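Local coordinates for protein 5'-deoxynucleotidase (Pyrococcus horikoshii, PDB 2CQZ) that probably removes the 5'-phosphate from 2'-deoxyribonucleoside 5'-phosphates by metal-dependent hydrolysis, working as a homodimer built on an HD-domain fold, at residues Ile5-Leu10 with Phe102-Glu107; Leu64-Val69 with Tyr106-Glu111; Arg110-Cys115 with Gln121-Ala126. All coordinates share one frame; numbering follows the deposited sequence.

Contact 1: residues Ile5-Leu10 with Phe102-Glu107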
# COMPACT_ATOMS: atom_id res chain seq x y z
N ILE A 5 -1.93 -16.91 -24.83
CA ILE A 5 -1.29 -16.02 -23.88
C ILE A 5 -2.02 -14.70 -23.68
O ILE A 5 -2.12 -14.22 -22.55
CB ILE A 5 0.17 -15.77 -24.32
CG1 ILE A 5 1.03 -16.95 -23.89
CG2 ILE A 5 0.70 -14.47 -23.74
CD1 ILE A 5 0.51 -18.29 -24.33
N GLU A 6 -2.53 -14.13 -24.75
CA GLU A 6 -3.24 -12.86 -24.66
C GLU A 6 -4.47 -12.94 -23.75
O GLU A 6 -4.76 -12.01 -22.99
CB GLU A 6 -3.65 -12.40 -26.06
CG GLU A 6 -4.12 -10.95 -26.12
CD GLU A 6 -4.43 -10.50 -27.54
OE1 GLU A 6 -3.51 -10.55 -28.39
OE2 GLU A 6 -5.58 -10.10 -27.80
N LYS A 7 -5.19 -14.06 -23.83
CA LYS A 7 -6.38 -14.27 -23.01
C LYS A 7 -6.00 -14.36 -21.54
O LYS A 7 -6.61 -13.70 -20.69
CB LYS A 7 -7.07 -15.58 -23.42
CG LYS A 7 -8.36 -15.86 -22.69
CD LYS A 7 -9.54 -15.21 -23.39
CE LYS A 7 -9.85 -15.93 -24.70
NZ LYS A 7 -11.14 -15.53 -25.30
N ILE A 8 -5.00 -15.18 -21.24
CA ILE A 8 -4.54 -15.35 -19.87
C ILE A 8 -4.03 -14.03 -19.27
O ILE A 8 -4.32 -13.71 -18.13
CB ILE A 8 -3.44 -16.42 -19.80
CG1 ILE A 8 -3.99 -17.76 -20.30
CG2 ILE A 8 -2.94 -16.56 -18.37
CD1 ILE A 8 -2.98 -18.85 -20.41
N LEU A 9 -3.29 -13.26 -20.06
CA LEU A 9 -2.76 -11.99 -19.58
C LEU A 9 -3.90 -11.02 -19.29
O LEU A 9 -3.82 -10.19 -18.39
CB LEU A 9 -1.83 -11.38 -20.63
CG LEU A 9 -0.47 -12.04 -20.87
CD1 LEU A 9 0.24 -11.32 -22.02
CD2 LEU A 9 0.37 -11.98 -19.59
N LEU A 10 -4.97 -11.14 -20.06
CA LEU A 10 -6.15 -10.31 -19.89
C LEU A 10 -6.85 -10.65 -18.57
O LEU A 10 -7.20 -9.74 -17.80
CB LEU A 10 -7.13 -10.53 -21.04
CG LEU A 10 -8.47 -9.83 -20.80
CD1 LEU A 10 -8.24 -8.35 -20.60
CD2 LEU A 10 -9.40 -10.08 -21.97
N PHE A 102 -15.24 -13.63 -24.53
CA PHE A 102 -15.23 -14.97 -23.92
C PHE A 102 -16.38 -15.85 -24.42
O PHE A 102 -17.12 -16.43 -23.62
CB PHE A 102 -15.32 -14.85 -22.38
CG PHE A 102 -14.18 -14.10 -21.76
CD1 PHE A 102 -12.89 -14.62 -21.79
CD2 PHE A 102 -14.39 -12.85 -21.18
CE1 PHE A 102 -11.82 -13.90 -21.30
CE2 PHE A 102 -13.31 -12.12 -20.67
CZ PHE A 102 -12.03 -12.65 -20.72
N PRO A 103 -16.55 -15.95 -25.75
CA PRO A 103 -17.63 -16.75 -26.33
C PRO A 103 -17.63 -18.19 -25.81
O PRO A 103 -18.69 -18.77 -25.58
CB PRO A 103 -17.36 -16.65 -27.83
CG PRO A 103 -15.85 -16.49 -27.88
CD PRO A 103 -15.63 -15.49 -26.80
N GLU A 104 -16.44 -18.74 -25.60
CA GLU A 104 -16.32 -20.10 -25.09
C GLU A 104 -16.88 -20.23 -23.69
O GLU A 104 -17.21 -21.33 -23.27
CB GLU A 104 -14.86 -20.57 -25.06
CG GLU A 104 -13.98 -19.80 -24.10
CD GLU A 104 -13.56 -18.46 -24.67
OE1 GLU A 104 -14.36 -17.86 -25.41
OE2 GLU A 104 -12.43 -18.01 -24.38
N PHE A 105 -16.99 -19.13 -22.96
CA PHE A 105 -17.53 -19.21 -21.60
C PHE A 105 -18.92 -18.61 -21.49
O PHE A 105 -19.45 -18.50 -20.38
CB PHE A 105 -16.61 -18.52 -20.58
CG PHE A 105 -15.24 -19.14 -20.48
CD1 PHE A 105 -15.09 -20.51 -20.27
CD2 PHE A 105 -14.10 -18.34 -20.57
CE1 PHE A 105 -13.82 -21.08 -20.15
CE2 PHE A 105 -12.83 -18.89 -20.46
CZ PHE A 105 -12.69 -20.26 -20.25
N TYR A 106 -19.52 -18.23 -22.61
CA TYR A 106 -20.85 -17.62 -22.57
C TYR A 106 -21.94 -18.52 -21.96
O TYR A 106 -22.83 -18.03 -21.25
CB TYR A 106 -21.29 -17.18 -23.96
CG TYR A 106 -22.65 -16.52 -23.93
CD1 TYR A 106 -22.78 -15.15 -23.69
CD2 TYR A 106 -23.81 -17.28 -24.07
CE1 TYR A 106 -24.03 -14.55 -23.59
CE2 TYR A 106 -25.07 -16.69 -23.97
CZ TYR A 106 -25.18 -15.33 -23.73
OH TYR A 106 -26.42 -14.75 -23.62
N GLU A 107 -21.89 -19.82 -22.23
CA GLU A 107 -22.89 -20.73 -21.70
C GLU A 107 -22.82 -20.81 -20.17
O GLU A 107 -23.86 -20.79 -19.50
CB GLU A 107 -22.72 -22.12 -22.32
CG GLU A 107 -23.96 -22.63 -23.08
CD GLU A 107 -24.33 -21.75 -24.28
OE1 GLU A 107 -23.55 -21.72 -25.27
OE2 GLU A 107 -25.40 -21.09 -24.24
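K7 makes the largest contribution from helix 5-11, the N-terminal helix of the HD-domain chain, reaching to the turn that leads into helix 106-114. Its CG stands anti to the backbone N (chi1 -176°), which sends the chain out toward F102; a bend at chi2 brings CD to 3.4 Å from F102 CE1, and a second at chi3 turns the chain on toward E104, the lysine chain and the phenylalanine running alongside one another, head to tail. Still beside the ring, K7 NZ meets E104 OE2 at 2.9 Å in a salt bridge that uses the syn lone pair of the carboxylate oxygen. The same ammonium also bonds to V101 O, so it ties down the backbone just ahead of F102 as well as the acid after it. I8 and L9 pack instead on L133 of the second subunit. One turn on from K7, L10 adds a purely apolar touch, its CD2 lying 3.9 Å from F102 CZ. F102 itself is backed by V97 and L72. The turn is closed by F105 N bonding to F102 O at 2.8 Å, with F105 as N-cap residue of helix 106-114. E104 CG lies over the centre of the F105 ring, 3.7 Å above its plane.

Contact 2: residues Leu64-Val69 with Tyr106-Glu111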
# COMPACT_ATOMS: atom_id res chain seq x y z
N LEU A 64 -17.31 -25.83 -10.65
CA LEU A 64 -15.98 -25.26 -10.50
C LEU A 64 -15.62 -24.33 -11.65
O LEU A 64 -15.02 -23.29 -11.44
CB LEU A 64 -14.93 -26.36 -10.33
CG LEU A 64 -15.00 -27.14 -9.01
CD1 LEU A 64 -13.89 -28.17 -8.96
CD2 LEU A 64 -14.88 -26.18 -7.82
N LYS A 65 -15.99 -24.70 -12.87
CA LYS A 65 -15.70 -23.84 -14.02
C LYS A 65 -16.53 -22.58 -13.88
O LYS A 65 -16.05 -21.47 -14.12
CB LYS A 65 -16.04 -24.52 -15.34
CG LYS A 65 -15.11 -25.65 -15.74
CD LYS A 65 -15.55 -26.21 -17.09
CE LYS A 65 -14.71 -27.41 -17.49
NZ LYS A 65 -15.05 -27.87 -18.86
N MET A 66 -17.79 -22.76 -13.50
CA MET A 66 -18.71 -21.64 -13.34
C MET A 66 -18.22 -20.67 -12.26
O MET A 66 -18.39 -19.46 -12.37
CB MET A 66 -20.10 -22.17 -13.00
CG MET A 66 -21.22 -21.17 -13.14
SD MET A 66 -22.82 -21.97 -12.79
CE MET A 66 -23.12 -22.87 -14.35
N ALA A 67 -17.61 -21.21 -11.21
CA ALA A 67 -17.10 -20.35 -10.14
C ALA A 67 -15.88 -19.57 -10.64
O ALA A 67 -15.71 -18.40 -10.34
CB ALA A 67 -16.73 -21.20 -8.91
N ILE A 68 -15.02 -20.24 -11.41
CA ILE A 68 -13.81 -19.62 -11.93
C ILE A 68 -14.10 -18.52 -12.94
O ILE A 68 -13.43 -17.48 -12.97
CB ILE A 68 -12.91 -20.69 -12.61
CG1 ILE A 68 -12.36 -21.65 -11.56
CG2 ILE A 68 -11.78 -20.01 -13.36
CD1 ILE A 68 -11.58 -22.82 -12.13
N VAL A 69 -15.13 -18.73 -13.75
CA VAL A 69 -15.49 -17.80 -14.80
C VAL A 69 -16.54 -16.73 -14.44
O VAL A 69 -16.63 -15.70 -15.11
CB VAL A 69 -15.96 -18.61 -16.03
CG1 VAL A 69 -16.52 -17.70 -17.10
CG2 VAL A 69 -14.79 -19.42 -16.59
N TYR A 106 -19.52 -18.23 -22.61
CA TYR A 106 -20.85 -17.62 -22.57
C TYR A 106 -21.94 -18.52 -21.96
O TYR A 106 -22.83 -18.03 -21.25
CB TYR A 106 -21.29 -17.18 -23.96
CG TYR A 106 -22.65 -16.52 -23.93
CD1 TYR A 106 -22.78 -15.15 -23.69
CD2 TYR A 106 -23.81 -17.28 -24.07
CE1 TYR A 106 -24.03 -14.55 -23.59
CE2 TYR A 106 -25.07 -16.69 -23.97
CZ TYR A 106 -25.18 -15.33 -23.73
OH TYR A 106 -26.42 -14.75 -23.62
N GLU A 107 -21.89 -19.82 -22.23
CA GLU A 107 -22.89 -20.73 -21.70
C GLU A 107 -22.82 -20.81 -20.17
O GLU A 107 -23.86 -20.79 -19.50
CB GLU A 107 -22.72 -22.12 -22.32
CG GLU A 107 -23.96 -22.63 -23.08
CD GLU A 107 -24.33 -21.75 -24.28
OE1 GLU A 107 -23.55 -21.72 -25.27
OE2 GLU A 107 -25.40 -21.09 -24.24
N LEU A 108 -21.61 -20.90 -19.63
CA LEU A 108 -21.44 -20.96 -18.18
C LEU A 108 -21.96 -19.65 -17.58
O LEU A 108 -22.65 -19.65 -16.56
CB LEU A 108 -19.96 -21.14 -17.82
CG LEU A 108 -19.38 -22.52 -18.12
CD1 LEU A 108 -17.87 -22.51 -18.01
CD2 LEU A 108 -19.97 -23.52 -17.16
N TYR A 109 -21.63 -18.54 -18.22
CA TYR A 109 -22.10 -17.25 -17.74
C TYR A 109 -23.63 -17.19 -17.76
O TYR A 109 -24.27 -16.90 -16.75
CB TYR A 109 -21.54 -16.14 -18.62
CG TYR A 109 -22.24 -14.82 -18.40
CD1 TYR A 109 -22.02 -14.08 -17.23
CD2 TYR A 109 -23.17 -14.35 -19.32
CE1 TYR A 109 -22.73 -12.91 -16.98
CE2 TYR A 109 -23.88 -13.18 -19.08
CZ TYR A 109 -23.66 -12.46 -17.91
OH TYR A 109 -24.38 -11.32 -17.65
N ARG A 110 -24.20 -17.48 -18.93
CA ARG A 110 -25.65 -17.46 -19.11
C ARG A 110 -26.39 -18.29 -18.05
O ARG A 110 -27.31 -17.81 -17.41
CB ARG A 110 -25.99 -17.93 -20.53
CG ARG A 110 -27.44 -17.78 -20.98
CD ARG A 110 -28.26 -18.98 -20.55
NE ARG A 110 -27.61 -20.23 -20.92
CZ ARG A 110 -27.97 -21.43 -20.45
NH1 ARG A 110 -28.98 -21.55 -19.59
NH2 ARG A 110 -27.30 -22.51 -20.83
N GLU A 111 -25.97 -19.54 -17.85
CA GLU A 111 -26.61 -20.41 -16.86
C GLU A 111 -26.44 -19.84 -15.45
O GLU A 111 -27.34 -19.94 -14.62
CB GLU A 111 -26.02 -21.82 -16.93
CG GLU A 111 -26.44 -22.77 -15.80
CD GLU A 111 -25.91 -24.18 -15.99
OE1 GLU A 111 -26.06 -25.02 -15.08
OE2 GLU A 111 -25.33 -24.46 -17.07
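E111 OE1 is gripped twice, by the ammonium of K62 in a salt bridge and by the hydroxyl of S117, and the carboxylate held in this way is what M66 leans on across the contact. The two helices involved, 60-69 and 106-114, belong to the all-helical HD-domain fold; their short segments cross at a right angle (-90°), with the axes 9.4 Å apart. M66 and L108 mark the closest backbone approach, their CA atoms separated by 5.6 Å. M66 leaves its helix extended and then bends at the thioether (chi3 -78°), which lays CE against the end of E111, 3.5 Å from E111 CD and nearly as close to CG; the two chains meet roughly perpendicular. The same methyl sits 3.9 Å from L108 O and 4.3 Å from L108 CD2. The methyl thus touches both a carboxylate and, more loosely, an apolar branch, and A120 and V123 of helix 118-140 also touch the M66 side chain. Two bonds on one oxygen are likely to steady the acid's charge beside this largely nonpolar neighbour. The M66 side chain lies about 11 Å from the bound nickel; its helix leads straight into the nickel ligands H70 and D71, and A67 O bonds to H70 ND1, a second-shell link that would help set the ring of that ligand. The residue before M66, K65, lends only the root of its side chain, the rest running off away from helix 106-114: K65 CB rests 3.8 Å from L108 CD1.

Contact 3: residues Arg110-Cys115 with Gln121-Ala126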
# COMPACT_ATOMS: atom_id res chain seq x y z
N ARG A 110 -24.20 -17.48 -18.93
CA ARG A 110 -25.65 -17.46 -19.11
C ARG A 110 -26.39 -18.29 -18.05
O ARG A 110 -27.31 -17.81 -17.41
CB ARG A 110 -25.99 -17.93 -20.53
CG ARG A 110 -27.44 -17.78 -20.98
CD ARG A 110 -28.26 -18.98 -20.55
NE ARG A 110 -27.61 -20.23 -20.92
CZ ARG A 110 -27.97 -21.43 -20.45
NH1 ARG A 110 -28.98 -21.55 -19.59
NH2 ARG A 110 -27.30 -22.51 -20.83
N GLU A 111 -25.97 -19.54 -17.85
CA GLU A 111 -26.61 -20.41 -16.86
C GLU A 111 -26.44 -19.84 -15.45
O GLU A 111 -27.34 -19.94 -14.62
CB GLU A 111 -26.02 -21.82 -16.93
CG GLU A 111 -26.44 -22.77 -15.80
CD GLU A 111 -25.91 -24.18 -15.99
OE1 GLU A 111 -26.06 -25.02 -15.08
OE2 GLU A 111 -25.33 -24.46 -17.07
N TYR A 112 -25.29 -19.22 -15.19
CA TYR A 112 -25.02 -18.65 -13.88
C TYR A 112 -26.01 -17.55 -13.54
O TYR A 112 -26.54 -17.51 -12.43
CB TYR A 112 -23.59 -18.11 -13.84
CG TYR A 112 -23.25 -17.33 -12.58
CD1 TYR A 112 -23.29 -17.94 -11.32
CD2 TYR A 112 -22.91 -15.98 -12.66
CE1 TYR A 112 -23.00 -17.21 -10.17
CE2 TYR A 112 -22.62 -15.25 -11.51
CZ TYR A 112 -22.67 -15.86 -10.28
OH TYR A 112 -22.40 -15.13 -9.15
N GLN A 113 -26.25 -16.65 -14.49
CA GLN A 113 -27.17 -15.53 -14.29
C GLN A 113 -28.62 -15.98 -14.09
O GLN A 113 -29.40 -15.29 -13.44
CB GLN A 113 -27.11 -14.56 -15.47
CG GLN A 113 -25.76 -13.91 -15.68
CD GLN A 113 -25.36 -13.00 -14.52
OE1 GLN A 113 -24.42 -13.30 -13.78
NE2 GLN A 113 -26.07 -11.89 -14.36
N GLU A 114 -28.97 -17.13 -14.65
CA GLU A 114 -30.33 -17.64 -14.52
C GLU A 114 -30.59 -18.13 -13.11
O GLU A 114 -31.73 -18.12 -12.64
CB GLU A 114 -30.57 -18.78 -15.51
CG GLU A 114 -30.98 -18.32 -16.89
CD GLU A 114 -31.08 -19.48 -17.85
OE1 GLU A 114 -31.66 -20.52 -17.45
OE2 GLU A 114 -30.59 -19.35 -18.99
N CYS A 115 -29.53 -18.57 -12.45
CA CYS A 115 -29.62 -19.04 -11.08
C CYS A 115 -30.75 -20.06 -10.89
O CYS A 115 -31.53 -19.97 -9.94
CB CYS A 115 -29.83 -17.82 -10.16
SG CYS A 115 -29.54 -18.11 -8.41
N GLN A 121 -26.85 -22.18 -8.58
CA GLN A 121 -27.22 -21.67 -7.27
C GLN A 121 -26.07 -21.85 -6.29
O GLN A 121 -25.84 -20.99 -5.44
CB GLN A 121 -28.47 -22.38 -6.76
CG GLN A 121 -29.75 -21.66 -7.15
CD GLN A 121 -31.01 -22.46 -6.83
OE1 GLN A 121 -31.06 -23.21 -5.85
NE2 GLN A 121 -32.03 -22.28 -7.66
N LEU A 122 -25.36 -22.96 -6.43
CA LEU A 122 -24.21 -23.25 -5.58
C LEU A 122 -23.15 -22.14 -5.72
O LEU A 122 -22.62 -21.63 -4.72
CB LEU A 122 -23.59 -24.58 -6.00
CG LEU A 122 -22.27 -24.95 -5.32
CD1 LEU A 122 -22.49 -25.06 -3.83
CD2 LEU A 122 -21.73 -26.26 -5.89
N VAL A 123 -22.83 -21.78 -6.95
CA VAL A 123 -21.83 -20.75 -7.17
C VAL A 123 -22.32 -19.43 -6.62
O VAL A 123 -21.55 -18.66 -6.04
CB VAL A 123 -21.51 -20.58 -8.68
CG1 VAL A 123 -20.47 -19.48 -8.87
CG2 VAL A 123 -21.00 -21.90 -9.26
N ARG A 124 -23.61 -19.16 -6.80
CA ARG A 124 -24.21 -17.91 -6.32
C ARG A 124 -24.11 -17.83 -4.80
O ARG A 124 -23.88 -16.75 -4.25
CB ARG A 124 -25.67 -17.82 -6.76
CG ARG A 124 -26.35 -16.54 -6.35
CD ARG A 124 -25.87 -15.37 -7.18
NE ARG A 124 -26.20 -15.52 -8.60
CZ ARG A 124 -25.92 -14.62 -9.53
NH1 ARG A 124 -25.31 -13.49 -9.20
NH2 ARG A 124 -26.26 -14.84 -10.80
N ILE A 125 -24.30 -18.97 -4.13
CA ILE A 125 -24.22 -19.05 -2.68
C ILE A 125 -22.77 -18.84 -2.25
O ILE A 125 -22.49 -18.09 -1.31
CB ILE A 125 -24.72 -20.42 -2.16
CG1 ILE A 125 -26.23 -20.51 -2.32
CG2 ILE A 125 -24.32 -20.63 -0.69
CD1 ILE A 125 -26.81 -21.86 -1.92
N ALA A 126 -21.86 -19.52 -2.95
CA ALA A 126 -20.42 -19.42 -2.68
C ALA A 126 -20.01 -17.96 -2.83
O ALA A 126 -19.30 -17.40 -1.99
CB ALA A 126 -19.64 -20.28 -3.67
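A corner between two consecutive helices of the HD-domain fold is made here: helix 106-114 stops at C115, and after a short linker helix 118-140 sets off toward D127, one of the nickel ligands, with Y112 and R124 stacked across the angle. The axes of the two segments cross at -72°. The guanidinium of R124 lies flat over one face of the Y112 ring, planes 12° apart, and its CZ is 4.0 Å from the ring centroid, so the stack is also a cation-pi pair. Bends at chi2 and chi3 fold the arginine back over the ring. From there R124 NH2 donates to Y112 O at 3.1 Å, a bond well short of straight whose donor stands above the carbonyl plane. One residue is therefore held by its ring and by its backbone at once. A leucine in place of R124 would strip Y112 O of this donor and the ring of its flat cover, and would probably leave the tyrosine freer to shift. Y112 CE1 also meets V123 CG1 at 3.6 Å, the two side chains crossing at about a right angle. Where the helix ends, C115 takes positive phi, and its carbonyl oxygen accepts a nearly straight bond (169°) from Q121 NE2 at 3.3 Å, in the amide plane of the glutamine. Q121 OE1 accepts from L161 N, so the amide bridges two backbone sites. C115 SG lies 3.8 Å from Q121 CG. The Y112 side chain comes within about 5 Å of the nickel. Around the corner, M66 of helix 60-69 packs on both Y112 and V123, L122 and A126 face helix 33-53, and Q113 reaches helix 90-100.

Overall arrangement
From the N terminus, contact 1 closes the longest loop, bringing helix 5-11 to the turn before helix 106-114 some 90 residues later. Contact 2 starts inside that span, at helix 60-69, and ends on the same stretch, sharing Y106 and E107 with contact 1; F105 touching V69 joins the two directly. Contact 3 follows contact 1 in series as a tight local corner, and takes over R110 and E111 from contact 2. Contacts 2 and 3 pack together through M66, A67, Y112 and V123. Helix 106-114, with the turn that leads into it, thus serves all three, linking the N-terminal helix and second-subunit side to helix 60-69, which leads into nickel ligands H70 and D71, and to helix 118-140, which carries D127.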